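Local coordinates for molybdopterin-guanine dinucleotide biosynthesis protein B (PDB 4OYH) that probably binds GTP and hydrolyses it weakly, and may act as an adapter in the making and use of the molybdopterin guanine dinucleotide cofactor, at residues L31-E36 against V162-V167; Q37-G42 against L166-L171; V72-V75 against V80-L83. The protein carries 2 engineered substitutions. All coordinates share one frame; numbering follows the deposited sequence.

Interaction 1: L31-E36 against V162-V167; sequences LEKASE and VAVDLV. Engineered in segment 162-167: Leu166 (natural residue Phe).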
ATOM      1  N   LEU A  31     -18.400  -5.566  -5.364  1.00 30.34           N
ATOM      2  CA  LEU A  31     -17.095  -5.983  -5.849  1.00 32.42           C
ATOM      3  C   LEU A  31     -17.125  -7.379  -6.497  1.00 40.61           C
ATOM      4  O   LEU A  31     -16.489  -7.589  -7.538  1.00 37.07           O
ATOM      5  CB  LEU A  31     -16.073  -5.949  -4.731  1.00 31.40           C
ATOM      6  CG  LEU A  31     -15.769  -4.558  -4.196  1.00 38.53           C
ATOM      7  CD1 LEU A  31     -14.863  -4.637  -2.965  1.00 26.57           C
ATOM      8  CD2 LEU A  31     -15.139  -3.688  -5.286  1.00 34.85           C
ATOM      9  N   GLU A  32     -17.879  -8.303  -5.906  1.00 37.08           N
ATOM     10  CA  GLU A  32     -18.038  -9.655  -6.452  1.00 47.53           C
ATOM     11  C   GLU A  32     -18.562  -9.527  -7.877  1.00 55.68           C
ATOM     12  O   GLU A  32     -17.969 -10.041  -8.822  1.00 51.16           O
ATOM     13  CB  GLU A  32     -18.987 -10.508  -5.583  1.00 60.30           C
ATOM     14  CG  GLU A  32     -18.395 -10.937  -4.199  1.00 70.59           C
ATOM     15  CD  GLU A  32     -19.431 -11.121  -3.061  1.00 77.30           C
ATOM     16  OE1 GLU A  32     -19.043 -11.543  -1.946  1.00 81.31           O
ATOM     17  OE2 GLU A  32     -20.628 -10.842  -3.267  1.00 86.53           O
ATOM     18  N   LYS A  33     -19.643  -8.780  -8.043  1.00 52.34           N
ATOM     19  CA  LYS A  33     -20.215  -8.643  -9.363  1.00 51.18           C
ATOM     20  C   LYS A  33     -19.304  -7.884 -10.334  1.00 46.10           C
ATOM     21  O   LYS A  33     -19.403  -8.102 -11.526  1.00 51.30           O
ATOM     22  CB  LYS A  33     -21.585  -7.973  -9.295  1.00 56.20           C
ATOM     23  CG  LYS A  33     -22.477  -8.369 -10.463  1.00 69.12           C
ATOM     24  CD  LYS A  33     -23.963  -8.232 -10.148  1.00 72.66           C
ATOM     25  CE  LYS A  33     -24.830  -8.747 -11.302  1.00 71.19           C
ATOM     26  NZ  LYS A  33     -26.256  -8.269 -11.250  1.00 78.09           N
ATOM     27  N   ALA A  34     -18.412  -7.028  -9.851  1.00 42.49           N
ATOM     28  CA  ALA A  34     -17.457  -6.361 -10.744  1.00 52.35           C
ATOM     29  C   ALA A  34     -16.327  -7.296 -11.254  1.00 48.45           C
ATOM     30  O   ALA A  34     -15.817  -7.105 -12.366  1.00 43.00           O
ATOM     31  CB  ALA A  34     -16.840  -5.149 -10.050  1.00 43.13           C
ATOM     32  N   SER A  35     -15.927  -8.264 -10.433  1.00 39.91           N
ATOM     33  CA  SER A  35     -14.973  -9.308 -10.829  1.00 55.21           C
ATOM     34  C   SER A  35     -15.461 -10.002 -12.098  1.00 58.72           C
ATOM     35  O   SER A  35     -14.914  -9.766 -13.179  1.00 61.80           O
ATOM     36  CB  SER A  35     -14.788 -10.329  -9.706  1.00 67.81           C
ATOM     37  OG  SER A  35     -14.231  -9.726  -8.548  1.00 51.99           O
ATOM     38  N   GLU A  36     -16.508 -10.823 -11.983  1.00 59.37           N
ATOM     39  CA  GLU A  36     -17.336 -11.143 -13.157  1.00 58.87           C
ATOM     40  C   GLU A  36     -17.581  -9.797 -13.839  1.00 62.02           C
ATOM     41  O   GLU A  36     -17.648  -8.796 -13.161  1.00 67.76           O
ATOM     42  CB  GLU A  36     -18.650 -11.813 -12.770  1.00 62.99           C
ATOM     43  CG  GLU A  36     -18.540 -12.812 -11.629  1.00 91.03           C
ATOM     44  CD  GLU A  36     -17.545 -13.941 -11.919  1.00113.35           C
ATOM     45  OE1 GLU A  36     -17.236 -14.184 -13.109  1.00117.81           O
ATOM     46  OE2 GLU A  36     -17.070 -14.590 -10.958  1.00113.85           O
ATOM     47  N   VAL A 162     -30.985  -4.496  -7.905  1.00 47.82           N
ATOM     48  CA  VAL A 162     -30.967  -3.320  -8.769  1.00 51.17           C
ATOM     49  C   VAL A 162     -30.032  -2.267  -8.173  1.00 42.99           C
ATOM     50  O   VAL A 162     -29.335  -1.588  -8.909  1.00 34.87           O
ATOM     51  CB  VAL A 162     -32.377  -2.723  -8.950  1.00 48.63           C
ATOM     52  CG1 VAL A 162     -32.331  -1.493  -9.831  1.00 40.55           C
ATOM     53  CG2 VAL A 162     -33.293  -3.756  -9.558  1.00 47.83           C
ATOM     54  N   ALA A 163     -30.007  -2.171  -6.844  1.00 36.62           N
ATOM     55  CA  ALA A 163     -29.200  -1.176  -6.162  1.00 43.34           C
ATOM     56  C   ALA A 163     -27.730  -1.461  -6.345  1.00 37.30           C
ATOM     57  O   ALA A 163     -26.972  -0.531  -6.497  1.00 27.61           O
ATOM     58  CB  ALA A 163     -29.547  -1.104  -4.665  1.00 38.80           C
ATOM     59  N   VAL A 164     -27.301  -2.723  -6.349  1.00 37.54           N
ATOM     60  CA  VAL A 164     -25.896  -2.949  -6.656  1.00 42.26           C
ATOM     61  C   VAL A 164     -25.661  -2.745  -8.162  1.00 29.61           C
ATOM     62  O   VAL A 164     -24.579  -2.301  -8.558  1.00 33.72           O
ATOM     63  CB  VAL A 164     -25.352  -4.346  -6.214  1.00 53.22           C
ATOM     64  CG1 VAL A 164     -26.186  -4.972  -5.097  1.00 51.72           C
ATOM     65  CG2 VAL A 164     -25.189  -5.260  -7.380  1.00 47.63           C
ATOM     66  N   ASP A 165     -26.665  -3.038  -8.982  1.00 31.40           N
ATOM     67  CA  ASP A 165     -26.575  -2.842 -10.447  1.00 34.19           C
ATOM     68  C   ASP A 165     -26.550  -1.347 -10.780  1.00 44.62           C
ATOM     69  O   ASP A 165     -25.920  -0.921 -11.747  1.00 36.32           O
ATOM     70  CB  ASP A 165     -27.751  -3.511 -11.184  1.00 43.92           C
ATOM     71  CG  ASP A 165     -27.596  -5.045 -11.330  1.00 69.30           C
ATOM     72  OD1 ASP A 165     -26.485  -5.583 -11.124  1.00 75.40           O
ATOM     73  OD2 ASP A 165     -28.598  -5.719 -11.675  1.00 84.96           O
ATOM     74  N   LEU A 166     -27.230  -0.548  -9.964  1.00 38.94           N
ATOM     75  CA  LEU A 166     -27.231   0.880 -10.154  1.00 42.74           C
ATOM     76  C   LEU A 166     -25.820   1.372  -9.912  1.00 34.08           C
ATOM     77  O   LEU A 166     -25.343   2.247 -10.605  1.00 33.27           O
ATOM     78  CB  LEU A 166     -28.252   1.567  -9.229  1.00 32.89           C
ATOM     79  CG  LEU A 166     -28.310   3.096  -9.260  1.00 28.76           C
ATOM     80  CD1 LEU A 166     -29.633   3.582  -8.782  1.00 37.00           C
ATOM     81  CD2 LEU A 166     -27.273   3.740  -8.368  1.00 31.76           C
ATOM     82  N   VAL A 167     -25.119   0.803  -8.956  1.00 34.20           N
ATOM     83  CA  VAL A 167     -23.797   1.334  -8.676  1.00 37.10           C
ATOM     84  C   VAL A 167     -22.837   0.980  -9.800  1.00 31.61           C
ATOM     85  O   VAL A 167     -21.998   1.783 -10.187  1.00 31.29           O
ATOM     86  CB  VAL A 167     -23.248   0.827  -7.340  1.00 29.43           C
ATOM     87  CG1 VAL A 167     -21.815   1.309  -7.145  1.00 28.06           C
ATOM     88  CG2 VAL A 167     -24.096   1.308  -6.201  1.00 30.14           C
TER
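Lys33 reaches across to Asp165 and ties together two neighbouring helices of the P-loop NTPase fold: helix 23-35, which follows the probable GTP-binding loop, and helix 161-171, near the end of the modelled chain. The salt bridge from Lys33 NZ to Asp165 OD1 measures 2.7 Å, and the ammonium takes the syn lone pair of that oxygen, the side facing its sister. Lys33 NZ lies farther from Asp165 OD2, at 3.5 Å, so the grip is uneven. The lysine spans the gap because CG stands anti to the backbone N (chi1 -153°) and the chain stays extended beyond it. Asp165 leaves its helix neither toward nor away from the other; its CG, set beside the backbone N (chi1 -78°), brings the carboxylate round to the ammonium. With a methionine in place of Lys33, the aspartate would probably lose its opposite charge and be freer to turn its carboxylate. Next to this partly exposed pair, Val164 is buried, faces helix 23-35 and also packs on Phe26 and Ile30. It meets the lysine through the aliphatic shaft: Lys33 CD lies 4.2 Å from Val164 CG2.

Interaction 2: Q37-G42 against L166-L171; sequences QGLNLG and LVLSQL. Engineered in segment 166-171: Leu166 (natural residue Phe).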
ATOM      1  N   GLN A  37     -17.684  -9.757 -15.158  1.00 57.37           N
ATOM      2  CA  GLN A  37     -17.682  -8.488 -15.912  1.00 59.47           C
ATOM      3  C   GLN A  37     -16.286  -7.905 -16.091  1.00 52.58           C
ATOM      4  O   GLN A  37     -16.115  -6.963 -16.844  1.00 62.96           O
ATOM      5  CB  GLN A  37     -18.563  -7.408 -15.269  1.00 51.96           C
ATOM      6  CG  GLN A  37     -19.918  -7.903 -14.798  1.00 58.25           C
ATOM      7  CD  GLN A  37     -20.970  -6.824 -14.749  1.00 61.51           C
ATOM      8  OE1 GLN A  37     -20.865  -5.800 -15.419  1.00 72.52           O
ATOM      9  NE2 GLN A  37     -22.012  -7.062 -13.965  1.00 62.63           N
ATOM     10  N   GLY A  38     -15.281  -8.451 -15.418  1.00 56.42           N
ATOM     11  CA  GLY A  38     -13.910  -8.045 -15.678  1.00 58.39           C
ATOM     12  C   GLY A  38     -13.632  -6.575 -15.442  1.00 59.76           C
ATOM     13  O   GLY A  38     -12.570  -6.060 -15.800  1.00 66.57           O
ATOM     14  N   LEU A  39     -14.592  -5.901 -14.825  1.00 62.03           N
ATOM     15  CA  LEU A  39     -14.456  -4.503 -14.493  1.00 57.92           C
ATOM     16  C   LEU A  39     -13.266  -4.350 -13.548  1.00 57.40           C
ATOM     17  O   LEU A  39     -13.039  -5.200 -12.691  1.00 60.29           O
ATOM     18  CB  LEU A  39     -15.757  -3.994 -13.881  1.00 60.07           C
ATOM     19  CG  LEU A  39     -15.759  -2.549 -13.394  1.00 63.31           C
ATOM     20  CD1 LEU A  39     -15.598  -1.553 -14.542  1.00 66.39           C
ATOM     21  CD2 LEU A  39     -17.031  -2.293 -12.610  1.00 54.31           C
ATOM     22  N   ASN A  40     -12.486  -3.291 -13.734  1.00 57.60           N
ATOM     23  CA  ASN A  40     -11.221  -3.127 -13.004  1.00 59.61           C
ATOM     24  C   ASN A  40     -11.324  -1.949 -12.008  1.00 55.01           C
ATOM     25  O   ASN A  40     -11.062  -0.770 -12.305  1.00 44.20           O
ATOM     26  CB  ASN A  40     -10.078  -2.965 -14.013  1.00 62.69           C
ATOM     27  CG  ASN A  40      -8.802  -2.466 -13.400  1.00 59.71           C
ATOM     28  OD1 ASN A  40      -8.528  -2.659 -12.212  1.00 65.47           O
ATOM     29  ND2 ASN A  40      -7.999  -1.806 -14.223  1.00 69.28           N
ATOM     30  N   LEU A  41     -11.719  -2.308 -10.802  1.00 33.98           N
ATOM     31  CA  LEU A  41     -12.284  -1.365  -9.880  1.00 40.35           C
ATOM     32  C   LEU A  41     -11.555  -1.454  -8.545  1.00 33.88           C
ATOM     33  O   LEU A  41     -11.321  -2.536  -8.040  1.00 37.86           O
ATOM     34  CB  LEU A  41     -13.779  -1.644  -9.750  1.00 36.96           C
ATOM     35  CG  LEU A  41     -14.572  -1.120  -8.539  1.00 33.21           C
ATOM     36  CD1 LEU A  41     -14.912   0.360  -8.608  1.00 23.99           C
ATOM     37  CD2 LEU A  41     -15.800  -1.921  -8.477  1.00 30.45           C
ATOM     38  N   GLY A  42     -11.167  -0.298  -8.020  1.00 29.58           N
ATOM     39  CA  GLY A  42     -10.470  -0.205  -6.760  1.00 26.92           C
ATOM     40  C   GLY A  42     -11.458   0.006  -5.626  1.00 26.10           C
ATOM     41  O   GLY A  42     -12.612   0.283  -5.842  1.00 29.00           O
ATOM     42  N   LEU A 166     -27.230  -0.548  -9.964  1.00 38.94           N
ATOM     43  CA  LEU A 166     -27.231   0.880 -10.154  1.00 42.74           C
ATOM     44  C   LEU A 166     -25.820   1.372  -9.912  1.00 34.08           C
ATOM     45  O   LEU A 166     -25.343   2.247 -10.605  1.00 33.27           O
ATOM     46  CB  LEU A 166     -28.252   1.567  -9.229  1.00 32.89           C
ATOM     47  CG  LEU A 166     -28.310   3.096  -9.260  1.00 28.76           C
ATOM     48  CD1 LEU A 166     -29.633   3.582  -8.782  1.00 37.00           C
ATOM     49  CD2 LEU A 166     -27.273   3.740  -8.368  1.00 31.76           C
ATOM     50  N   VAL A 167     -25.119   0.803  -8.956  1.00 34.20           N
ATOM     51  CA  VAL A 167     -23.797   1.334  -8.676  1.00 37.10           C
ATOM     52  C   VAL A 167     -22.837   0.980  -9.800  1.00 31.61           C
ATOM     53  O   VAL A 167     -21.998   1.783 -10.187  1.00 31.29           O
ATOM     54  CB  VAL A 167     -23.248   0.827  -7.340  1.00 29.43           C
ATOM     55  CG1 VAL A 167     -21.815   1.309  -7.145  1.00 28.06           C
ATOM     56  CG2 VAL A 167     -24.096   1.308  -6.201  1.00 30.14           C
ATOM     57  N   LEU A 168     -22.995  -0.214 -10.347  1.00 36.52           N
ATOM     58  CA  LEU A 168     -22.081  -0.702 -11.359  1.00 32.35           C
ATOM     59  C   LEU A 168     -22.254   0.036 -12.657  1.00 35.25           C
ATOM     60  O   LEU A 168     -21.292   0.254 -13.412  1.00 42.58           O
ATOM     61  CB  LEU A 168     -22.280  -2.201 -11.562  1.00 42.51           C
ATOM     62  CG  LEU A 168     -21.710  -3.031 -10.413  1.00 36.89           C
ATOM     63  CD1 LEU A 168     -22.375  -4.382 -10.303  1.00 64.52           C
ATOM     64  CD2 LEU A 168     -20.258  -3.205 -10.630  1.00 38.43           C
ATOM     65  N   SER A 169     -23.467   0.467 -12.920  1.00 30.82           N
ATOM     66  CA  SER A 169     -23.708   1.160 -14.169  1.00 41.98           C
ATOM     67  C   SER A 169     -23.031   2.514 -14.069  1.00 42.89           C
ATOM     68  O   SER A 169     -22.527   3.024 -15.079  1.00 42.19           O
ATOM     69  CB  SER A 169     -25.217   1.281 -14.484  1.00 45.60           C
ATOM     70  OG  SER A 169     -25.790   2.437 -13.893  1.00 62.02           O
ATOM     71  N   GLN A 170     -22.971   3.084 -12.861  1.00 37.03           N
ATOM     72  CA  GLN A 170     -22.347   4.401 -12.711  1.00 37.30           C
ATOM     73  C   GLN A 170     -20.848   4.233 -12.748  1.00 39.15           C
ATOM     74  O   GLN A 170     -20.135   5.117 -13.189  1.00 40.92           O
ATOM     75  CB  GLN A 170     -22.755   5.101 -11.407  1.00 45.98           C
ATOM     76  CG  GLN A 170     -24.261   5.208 -11.152  1.00 43.39           C
ATOM     77  CD  GLN A 170     -24.993   5.880 -12.268  1.00 43.08           C
ATOM     78  OE1 GLN A 170     -24.807   7.062 -12.535  1.00 35.12           O
ATOM     79  NE2 GLN A 170     -25.826   5.130 -12.938  1.00 43.91           N
ATOM     80  N   LEU A 171     -20.352   3.100 -12.266  1.00 29.85           N
ATOM     81  CA  LEU A 171     -18.916   2.858 -12.372  1.00 32.26           C
ATOM     82  C   LEU A 171     -18.519   2.526 -13.819  1.00 40.85           C
ATOM     83  O   LEU A 171     -17.345   2.621 -14.144  1.00 31.25           O
ATOM     84  CB  LEU A 171     -18.492   1.756 -11.421  1.00 29.78           C
ATOM     85  CG  LEU A 171     -18.776   2.033  -9.923  1.00 30.55           C
ATOM     86  CD1 LEU A 171     -18.491   0.805  -9.093  1.00 28.30           C
ATOM     87  CD2 LEU A 171     -17.975   3.209  -9.419  1.00 27.25           C
TER
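Leu41 and Leu171 meet through their branched ends, the two side chains crossing at about a right angle. Leu171 sends one methyl to both branches of its partner: Leu171 CD1 is 3.6 Å from Leu41 CD1, and the same Leu171 CD1 is 3.9 Å from Leu41 CD2, so it sits against the fork and not against a single methyl. The two reach each other with different first torsions: Leu41 carries CG anti to its backbone N (chi1 161°), whereas Leu171 carries CG anti to its carbonyl carbon (chi1 -60°). Leu39 and Leu168 cross more obliquely and touch one methyl to one methyl, Leu39 CD2 to Leu168 CD2 at 3.9 Å. Leu168 does not start out toward the 37-42 segment, but its isobutyl end extends in that direction. In the P-loop NTPase fold this is the packing of the last modelled helix, 161-171, against strand 41-46 and the loop leading into it, the strand that closes the beta-alpha-beta crossover from strand 12-16 through helix 23-35. Accordingly, both Leu39 and Leu41 also rest on Ala34 of that helix and on Cys105 of the adjacent strand, and Leu171 lies on Val13. No hydrogen bond crosses the contact, and Leu41, Leu168 and Leu171 are buried. Beside these leucines, Asn40 donates from ND2 to the backbone oxygen of Glu102, a residue that probably belongs to the GTP site. Leu39 makes a further, looser approach to the helix, its CD2 lying 4.5 Å from Leu171 CB.

Interaction 3: V72-V75 against V80-L83; sequences VTAV and VLQL
The peptide groups of Val75 and Gln82 meet edge to edge as an antiparallel hydrogen-bonded pair, joined by two nearly straight bonds. Val75 N donates to Gln82 O at 2.9 Å, in the carbonyl plane, with an N-H...O angle of 164°. In return, Gln82 N gives its proton to Val75 O at 2.8 Å, an approach nearly along the C=O axis with an N-H...O angle of 170°. On one face of this two-stranded ribbon stand the side chains of Val75 and Gln82; the glutamine chain is bent at chi2 and its amide turns from the partner strand. The other face carries Ala74 and Leu83, which form the adjacent non-hydrogen-bonded pair. The small methyl of Ala74 is met by two leucine ends: Leu81 CD1 comes to 3.8 Å from Ala74 CB, and Leu83 CD2 to 3.7 Å from Ala74 CB. Leu83, its CG anti to the backbone N (chi1 179°), reaches on to Val72, whose CG1 is 4.1 Å from Leu83 CD2. The strands 72-77 and 80-86 make a beta hairpin, and its sheet runs on into the second subunit through a parallel ladder. Tyr98 of that subunit packs on Val72 and Ala74, and Leu97 of that subunit on Leu81. Thr73 OG1 is hydrogen-bonded to Thr84 OG1 on the partner strand and to Asp63 from the loop before the hairpin. The chemistry divides: between Val75 and Gln82 the polar joining is by main-chain atoms, while the Ala74-Leu83 face is apolar, consistent with its burial against Tyr98 and Leu97 of the second subunit.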
ATOM      1  N   VAL A  72       7.352   5.342   4.421  1.00 31.36           N
ATOM      2  CA  VAL A  72       6.833   4.582   3.293  1.00 31.57           C
ATOM      3  C   VAL A  72       7.572   3.246   3.256  1.00 28.63           C
ATOM      4  O   VAL A  72       8.770   3.198   2.963  1.00 26.29           O
ATOM      5  CB  VAL A  72       7.023   5.364   2.001  1.00 27.94           C
ATOM      6  CG1 VAL A  72       6.495   4.606   0.781  1.00 25.72           C
ATOM      7  CG2 VAL A  72       6.359   6.726   2.148  1.00 34.80           C
ATOM      8  N   THR A  73       6.868   2.173   3.591  1.00 25.82           N
ATOM      9  CA  THR A  73       7.468   0.816   3.638  1.00 26.15           C
ATOM     10  C   THR A  73       6.575  -0.203   2.932  1.00 22.91           C
ATOM     11  O   THR A  73       5.366  -0.059   2.925  1.00 19.51           O
ATOM     12  CB  THR A  73       7.691   0.293   5.106  1.00 39.11           C
ATOM     13  OG1 THR A  73       6.431   0.039   5.712  1.00 32.21           O
ATOM     14  CG2 THR A  73       8.457   1.263   5.986  1.00 43.95           C
ATOM     15  N   ALA A  74       7.159  -1.259   2.382  1.00 25.70           N
ATOM     16  CA  ALA A  74       6.377  -2.255   1.643  1.00 20.64           C
ATOM     17  C   ALA A  74       7.013  -3.646   1.509  1.00 27.64           C
ATOM     18  O   ALA A  74       8.242  -3.832   1.635  1.00 19.66           O
ATOM     19  CB  ALA A  74       6.064  -1.728   0.274  1.00 28.66           C
ATOM     20  N   VAL A  75       6.135  -4.619   1.273  1.00 20.28           N
ATOM     21  CA  VAL A  75       6.526  -5.982   0.926  1.00 22.19           C
ATOM     22  C   VAL A  75       5.900  -6.384  -0.384  1.00 21.37           C
ATOM     23  O   VAL A  75       4.712  -6.150  -0.601  1.00 22.57           O
ATOM     24  CB  VAL A  75       6.102  -7.002   1.975  1.00 28.18           C
ATOM     25  CG1 VAL A  75       6.749  -8.370   1.671  1.00 26.90           C
ATOM     26  CG2 VAL A  75       6.518  -6.542   3.301  1.00 33.07           C
ATOM     27  N   VAL A  80       1.776  -9.385  -5.517  1.00 31.81           N
ATOM     28  CA  VAL A  80       0.991  -8.546  -4.615  1.00 37.83           C
ATOM     29  C   VAL A  80       1.884  -7.700  -3.705  1.00 33.10           C
ATOM     30  O   VAL A  80       2.835  -8.161  -3.079  1.00 31.10           O
ATOM     31  CB  VAL A  80      -0.054  -9.380  -3.797  1.00 44.48           C
ATOM     32  CG1 VAL A  80       0.111 -10.837  -4.028  1.00 43.47           C
ATOM     33  CG2 VAL A  80      -0.049  -9.041  -2.330  1.00 40.12           C
ATOM     34  N   LEU A  81       1.552  -6.417  -3.720  1.00 29.53           N
ATOM     35  CA  LEU A  81       2.222  -5.387  -2.977  1.00 28.13           C
ATOM     36  C   LEU A  81       1.414  -5.120  -1.733  1.00 24.57           C
ATOM     37  O   LEU A  81       0.193  -5.019  -1.802  1.00 24.05           O
ATOM     38  CB  LEU A  81       2.350  -4.120  -3.823  1.00 26.58           C
ATOM     39  CG  LEU A  81       2.904  -2.876  -3.122  1.00 23.32           C
ATOM     40  CD1 LEU A  81       4.332  -3.078  -2.784  1.00 29.12           C
ATOM     41  CD2 LEU A  81       2.751  -1.680  -4.026  1.00 33.32           C
ATOM     42  N   GLN A  82       2.096  -5.083  -0.598  1.00 22.46           N
ATOM     43  CA  GLN A  82       1.499  -4.665   0.663  1.00 29.67           C
ATOM     44  C   GLN A  82       2.271  -3.459   1.114  1.00 20.43           C
ATOM     45  O   GLN A  82       3.469  -3.514   1.399  1.00 20.90           O
ATOM     46  CB  GLN A  82       1.537  -5.775   1.719  1.00 25.93           C
ATOM     47  CG  GLN A  82       0.204  -6.000   2.407  1.00 59.97           C
ATOM     48  CD  GLN A  82      -0.410  -7.367   2.129  1.00 69.85           C
ATOM     49  OE1 GLN A  82      -0.935  -7.623   1.046  1.00 62.97           O
ATOM     50  NE2 GLN A  82      -0.370  -8.243   3.132  1.00 76.22           N
ATOM     51  N   LEU A  83       1.589  -2.341   1.115  1.00 23.51           N
ATOM     52  CA  LEU A  83       2.250  -1.051   1.286  1.00 20.87           C
ATOM     53  C   LEU A  83       1.628  -0.262   2.434  1.00 14.13           C
ATOM     54  O   LEU A  83       0.414  -0.145   2.547  1.00 16.36           O
ATOM     55  CB  LEU A  83       2.164  -0.295  -0.060  1.00 17.77           C
ATOM     56  CG  LEU A  83       2.719   1.112  -0.309  1.00 33.18           C
ATOM     57  CD1 LEU A  83       1.806   2.120   0.278  1.00 21.90           C
ATOM     58  CD2 LEU A  83       4.089   1.347   0.202  1.00 40.17           C
TER

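Overall arrangement
Interactions 1 and 2 form one continuous patch, their centres 6 Å apart, because both use helix 161-171 against consecutive elements, helix 23-35 and strand 41-46. The seam is apolar: Lys33 CB lies 3.8 Å from Leu168 CD1, and Ala34 CB 3.7 Å from Leu41 CD2. Interaction 3 stands apart, its centre 28 Å from that of interaction 1 and 26 Å from that of interaction 2, although along the chain its hairpin is nested in the loops both close. All three border the second subunit. Relative to the probable GTP site, Leu39 of interaction 2 comes closest, its side chain about 4 Å from that of Asp104; Val164 is about 11 Å from Gly22, and Leu81 about 12 Å from Thr103.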